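Long-range contacts in export chaperone SatS (Mycobacterium tuberculosis H37Rv, PDB 6DNM), which acts as a chaperone for the SecA2 protein export pathway of the bacterium: residues 10-14 and 89-93; 28-32 and 50-56. All coordinates share one frame; numbering follows the deposited sequence.

Interaction 1: residues 10-14 and 89-93; sequences RDFWL and LAVAV
Trp13 NE1 donates a hydrogen bond of 2.9 Å to Ala90 O. The bond is nearly straight, with 169° at the hydrogen. The acceptor lies in the indole plane, at the edge of the ring. Seen from the carbonyl, the donor is tilted 30° from the plane of the Ala90 peptide. This single bond sets the rotation of the indole against the backbone of 89-93.

The benzo side of the same ring carries the apolar half of the contact. Leu89 CD1 sits 3.7 Å from Trp13 CZ2 and stays close to CH2 as well. It approaches the ring obliquely. The same methyl also reaches Phe12, 3.9 Å from CE2, so one branch of Leu89 serves two aromatic rings. Its CG stands opposite the backbone N (chi1 -175°), and this carries CD1 over to the aromatic pair. Val91 adds a looser touch, its CG2 4.3 Å from Trp13 CZ2.

The contact joins the first turn of the short helix 12-16 to the irregular loop between helix 77-86 and strand 98-100. It is a surface contact of the domain, one hydrogen bond with apolar packing beside it. Phe12 is its buried member and lies on Ile80 and Ala83 of helix 77-86.

The two neighbouring aromatics also pack on each other. Phe12 CD2 stands 3.6 Å above the plane of the Trp13 ring, over its centre, while Trp13 CD1 meets the edge of the Phe12 ring. Trp13 further touches Pro20 and Leu33, and Leu89 rests on Ala60 and Leu63 of helix 56-63.

Interaction 2: residues 28-32 and 50-56; sequences ATFYT and ISVFGSE
Tyr31 and Phe53 form an antiparallel hydrogen-bonded pair, a single beta bridge where strand 29-37 meets the chain leaving strand 49-52. Tyr31 N donates to Phe53 O at 2.8 Å, and Phe53 N donates to Tyr31 O at 3.0 Å. The strand segments 29-32 and 50-52 run at 122° to each other, so they do not continue side by side. These strands belong to two different sheets of the domain, and the bridge joins them. Beside Gly54 a water donates to both Thr29 O, at 2.8 Å, and Gly54 O, at 2.6 Å.

A third direct bond extends the link. Thr32 OG1 donates to Ser51 O over 2.7 Å, almost in line with the carbonyl. The hydroxyl is anti to the backbone N (chi1 -171°), which turns it toward Ser51. Ile50 CG2 packs against the same threonine.

Side chains fill in beside the bridge. Val52 CG2 lies over one face of the Phe30 ring, 3.8 Å from its centroid and shifted toward the rim, as a CH-pi contact. Glu56 CG covers the centre of one Tyr31 face in a second such contact, 4.1 Å from the centroid.

Further out, Tyr31 OH is hydrogen-bonded to Gln22 of strand 19-24, and Phe53 meets the ring of Tyr62. Strand 29-37 is also held to strand 19-24 by backbone bonds of Phe30 to Ile23 and Thr32 to Ile21. Ser55 OG caps the start of helix 56-63 through a hydrogen bond with Ala58 N.

Overall arrangement
The centres of the two interactions lie about 16 Å apart. Along the chain the segments come in the order 10-14, 28-32, 50-56, 89-93, so both halves of interaction 2 fall between those of interaction 1. Interaction 2 lies deeper, its centre about 10 Å from the centre of the chain, against about 18 Å for interaction 1. Helix 56-63 is shared: it starts at Glu56 of interaction 2, and its Ala60 and Leu63 touch Leu89 of interaction 1. The two also meet directly, Val93 packing on Tyr31 and Val91 on Glu56. With Trp13 on Pro20 and Leu33, helix 12-16 and the 89-93 loop lie against the sheet of strands 19-24 and 29-37.

Interaction 1: residues 10-14 and 89-93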
loop_
_atom_site.group_PDB
_atom_site.type_symbol
_atom_site.label_atom_id
_atom_site.label_comp_id
_atom_site.label_asym_id
_atom_site.label_seq_id
_atom_site.Cartn_x
_atom_site.Cartn_y
_atom_site.Cartn_z
ATOM N N ARG A 10 20.889 -2.329 -13.954
ATOM C CA ARG A 10 20.460 -3.614 -13.400
ATOM C C ARG A 10 19.556 -3.455 -12.184
ATOM O O ARG A 10 18.492 -4.081 -12.090
ATOM C CB ARG A 10 21.712 -4.409 -13.011
ATOM C CG ARG A 10 21.519 -5.902 -12.815
ATOM C CD ARG A 10 20.501 -6.472 -13.774
ATOM N NE ARG A 10 20.814 -7.854 -14.122
ATOM C CZ ARG A 10 20.249 -8.511 -15.129
ATOM N NH1 ARG A 10 19.340 -7.907 -15.884
ATOM N NH2 ARG A 10 20.590 -9.767 -15.384
ATOM N N ASP A 11 19.983 -2.639 -11.232
ATOM C CA ASP A 11 19.326 -2.525 -9.939
ATOM C C ASP A 11 18.728 -1.135 -9.803
ATOM O O ASP A 11 18.887 -0.482 -8.768
ATOM C CB ASP A 11 20.357 -2.775 -8.836
ATOM C CG ASP A 11 20.961 -4.166 -8.909
ATOM O OD1 ASP A 11 20.190 -5.142 -8.815
ATOM O OD2 ASP A 11 22.193 -4.288 -9.088
ATOM N N PHE A 12 18.020 -0.686 -10.838
ATOM C CA PHE A 12 17.571 0.703 -10.894
ATOM C C PHE A 12 16.764 1.101 -9.659
ATOM O O PHE A 12 17.069 2.103 -9.000
ATOM C CB PHE A 12 16.744 0.950 -12.154
ATOM C CG PHE A 12 16.166 2.340 -12.221
ATOM C CD1 PHE A 12 16.923 3.390 -12.717
ATOM C CD2 PHE A 12 14.879 2.606 -11.759
ATOM C CE1 PHE A 12 16.404 4.674 -12.774
ATOM C CE2 PHE A 12 14.357 3.883 -11.814
ATOM C CZ PHE A 12 15.121 4.923 -12.323
ATOM N N TRP A 13 15.685 0.370 -9.366
ATOM C CA TRP A 13 14.791 0.803 -8.293
ATOM C C TRP A 13 15.473 0.720 -6.933
ATOM O O TRP A 13 15.273 1.595 -6.075
ATOM C CB TRP A 13 13.478 0.010 -8.340
ATOM C CG TRP A 13 12.665 0.385 -9.550
ATOM C CD1 TRP A 13 12.470 -0.367 -10.675
ATOM C CD2 TRP A 13 11.984 1.631 -9.777
ATOM N NE1 TRP A 13 11.695 0.325 -11.578
ATOM C CE2 TRP A 13 11.387 1.553 -11.053
ATOM C CE3 TRP A 13 11.815 2.797 -9.023
ATOM C CZ2 TRP A 13 10.631 2.594 -11.591
ATOM C CZ3 TRP A 13 11.057 3.830 -9.556
ATOM C CH2 TRP A 13 10.471 3.719 -10.828
ATOM N N LEU A 14 16.317 -0.296 -6.735
ATOM C CA LEU A 14 17.113 -0.371 -5.514
ATOM C C LEU A 14 18.029 0.841 -5.377
ATOM O O LEU A 14 18.117 1.449 -4.305
ATOM C CB LEU A 14 17.920 -1.669 -5.507
ATOM C CG LEU A 14 18.657 -2.030 -4.224
ATOM C CD1 LEU A 14 17.702 -2.148 -3.054
ATOM C CD2 LEU A 14 19.405 -3.325 -4.428
ATOM N N LEU A 89 12.744 4.018 -18.584
ATOM C CA LEU A 89 12.117 3.653 -17.322
ATOM C C LEU A 89 11.361 2.343 -17.490
ATOM O O LEU A 89 10.546 2.191 -18.404
ATOM C CB LEU A 89 11.152 4.752 -16.882
ATOM C CG LEU A 89 10.530 4.526 -15.498
ATOM C CD1 LEU A 89 11.563 4.772 -14.406
ATOM C CD2 LEU A 89 9.311 5.410 -15.289
ATOM N N ALA A 90 11.643 1.390 -16.611
ATOM C CA ALA A 90 11.002 0.079 -16.644
ATOM C C ALA A 90 10.414 -0.117 -15.258
ATOM O O ALA A 90 11.135 -0.479 -14.323
ATOM C CB ALA A 90 11.997 -1.024 -16.983
ATOM N N VAL A 91 9.120 0.159 -15.125
ATOM C CA VAL A 91 8.447 -0.016 -13.847
ATOM C C VAL A 91 8.309 -1.507 -13.590
ATOM O O VAL A 91 7.800 -2.255 -14.432
ATOM C CB VAL A 91 7.087 0.692 -13.840
ATOM C CG1 VAL A 91 6.424 0.546 -12.480
ATOM C CG2 VAL A 91 7.268 2.156 -14.192
ATOM N N ALA A 92 8.803 -1.947 -12.441
ATOM C CA ALA A 92 8.772 -3.349 -12.060
ATOM C C ALA A 92 8.469 -3.409 -10.576
ATOM O O ALA A 92 9.095 -2.696 -9.789
ATOM C CB ALA A 92 10.129 -4.005 -12.337
ATOM N N VAL A 93 7.502 -4.241 -10.203
ATOM C CA VAL A 93 7.097 -4.424 -8.815
ATOM C C VAL A 93 7.608 -5.785 -8.356
ATOM O O VAL A 93 7.299 -6.809 -8.973
ATOM C CB VAL A 93 5.568 -4.333 -8.665
ATOM C CG1 VAL A 93 5.158 -4.535 -7.218
ATOM C CG2 VAL A 93 5.051 -3.003 -9.201
#

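Interaction 2: residues 28-32 and 50-56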
loop_
_atom_site.group_PDB
_atom_site.type_symbol
_atom_site.label_atom_id
_atom_site.label_comp_id
_atom_site.label_asym_id
_atom_site.label_seq_id
_atom_site.Cartn_x
_atom_site.Cartn_y
_atom_site.Cartn_z
ATOM N N ALA A 28 -10.180 -2.991 -8.796
ATOM C CA ALA A 28 -9.152 -2.245 -9.515
ATOM C C ALA A 28 -7.773 -2.701 -9.068
ATOM O O ALA A 28 -7.584 -3.123 -7.927
ATOM C CB ALA A 28 -9.301 -0.732 -9.290
ATOM N N THR A 29 -6.811 -2.604 -9.980
ATOM C CA THR A 29 -5.404 -2.803 -9.663
ATOM C C THR A 29 -4.666 -1.506 -9.947
ATOM O O THR A 29 -4.763 -0.960 -11.050
ATOM C CB THR A 29 -4.803 -3.962 -10.473
ATOM O OG1 THR A 29 -5.427 -5.189 -10.078
ATOM C CG2 THR A 29 -3.300 -4.075 -10.235
ATOM N N PHE A 30 -3.934 -1.020 -8.955
ATOM C CA PHE A 30 -3.275 0.274 -9.030
ATOM C C PHE A 30 -1.772 0.133 -8.856
ATOM O O PHE A 30 -1.287 -0.794 -8.195
ATOM C CB PHE A 30 -3.753 1.210 -7.924
ATOM C CG PHE A 30 -5.181 1.619 -8.051
ATOM C CD1 PHE A 30 -5.631 2.279 -9.184
ATOM C CD2 PHE A 30 -6.075 1.365 -7.027
ATOM C CE1 PHE A 30 -6.969 2.660 -9.299
ATOM C CE2 PHE A 30 -7.403 1.740 -7.137
ATOM C CZ PHE A 30 -7.851 2.390 -8.271
ATOM N N TYR A 31 -1.048 1.100 -9.423
ATOM C CA TYR A 31 0.397 1.225 -9.289
ATOM C C TYR A 31 0.728 2.602 -8.734
ATOM O O TYR A 31 0.070 3.593 -9.069
ATOM C CB TYR A 31 1.094 1.029 -10.648
ATOM C CG TYR A 31 0.844 -0.366 -11.153
ATOM C CD1 TYR A 31 1.684 -1.417 -10.792
ATOM C CD2 TYR A 31 -0.287 -0.657 -11.926
ATOM C CE1 TYR A 31 1.436 -2.706 -11.219
ATOM C CE2 TYR A 31 -0.555 -1.950 -12.344
ATOM C CZ TYR A 31 0.316 -2.965 -11.996
ATOM O OH TYR A 31 0.050 -4.246 -12.402
ATOM N N THR A 32 1.744 2.660 -7.881
ATOM C CA THR A 32 2.268 3.923 -7.371
ATOM C C THR A 32 3.693 3.674 -6.895
ATOM O O THR A 32 4.242 2.582 -7.091
ATOM C CB THR A 32 1.347 4.538 -6.301
ATOM O OG1 THR A 32 1.791 5.869 -5.990
ATOM C CG2 THR A 32 1.323 3.710 -5.016
ATOM N N ILE A 50 -2.529 9.473 -1.923
ATOM C CA ILE A 50 -1.594 8.737 -2.766
ATOM C C ILE A 50 -2.107 8.750 -4.197
ATOM O O ILE A 50 -3.237 8.324 -4.461
ATOM C CB ILE A 50 -1.471 7.289 -2.266
ATOM C CG1 ILE A 50 -0.972 7.260 -0.817
ATOM C CG2 ILE A 50 -0.611 6.450 -3.214
ATOM C CD1 ILE A 50 -1.288 5.971 -0.097
ATOM N N SER A 51 -1.268 9.202 -5.130
ATOM C CA SER A 51 -1.616 9.144 -6.547
ATOM C C SER A 51 -1.505 7.708 -7.051
ATOM O O SER A 51 -0.438 7.093 -6.956
ATOM C CB SER A 51 -0.673 10.037 -7.350
ATOM O OG SER A 51 -0.914 11.407 -7.085
ATOM N N VAL A 52 -2.600 7.180 -7.606
ATOM C CA VAL A 52 -2.619 5.826 -8.143
ATOM C C VAL A 52 -2.910 5.849 -9.636
ATOM O O VAL A 52 -3.611 6.727 -10.148
ATOM C CB VAL A 52 -3.609 4.904 -7.401
ATOM C CG1 VAL A 52 -3.141 4.705 -5.969
ATOM C CG2 VAL A 52 -5.034 5.457 -7.456
ATOM N N PHE A 53 -2.387 4.831 -10.324
ATOM C CA PHE A 53 -2.418 4.718 -11.779
ATOM C C PHE A 53 -2.869 3.319 -12.177
ATOM O O PHE A 53 -2.532 2.340 -11.508
ATOM C CB PHE A 53 -1.032 5.040 -12.363
ATOM C CG PHE A 53 -0.575 6.424 -12.029
ATOM C CD1 PHE A 53 -0.826 7.479 -12.899
ATOM C CD2 PHE A 53 0.051 6.692 -10.813
ATOM C CE1 PHE A 53 -0.448 8.772 -12.565
ATOM C CE2 PHE A 53 0.435 7.979 -10.478
ATOM C CZ PHE A 53 0.191 9.016 -11.355
ATOM N N GLY A 54 -3.649 3.225 -13.259
ATOM C CA GLY A 54 -4.195 1.936 -13.644
ATOM C C GLY A 54 -3.247 1.039 -14.402
ATOM O O GLY A 54 -3.591 -0.110 -14.697
ATOM N N SER A 55 -2.061 1.534 -14.736
ATOM C CA SER A 55 -1.104 0.742 -15.487
ATOM C C SER A 55 0.287 1.289 -15.242
ATOM O O SER A 55 0.469 2.448 -14.847
ATOM C CB SER A 55 -1.399 0.769 -16.989
ATOM O OG SER A 55 -1.215 2.075 -17.516
ATOM N N GLU A 56 1.273 0.443 -15.527
ATOM C CA GLU A 56 2.653 0.898 -15.476
ATOM C C GLU A 56 2.907 1.996 -16.504
ATOM O O GLU A 56 3.625 2.961 -16.218
ATOM C CB GLU A 56 3.593 -0.290 -15.647
ATOM C CG GLU A 56 3.412 -1.338 -14.552
ATOM C CD GLU A 56 3.801 -2.737 -14.991
ATOM O OE1 GLU A 56 2.910 -3.621 -15.068
ATOM O OE2 GLU A 56 5.002 -2.952 -15.247
HETATM O O HOH W 1 -4.810 -2.179 -13.613
#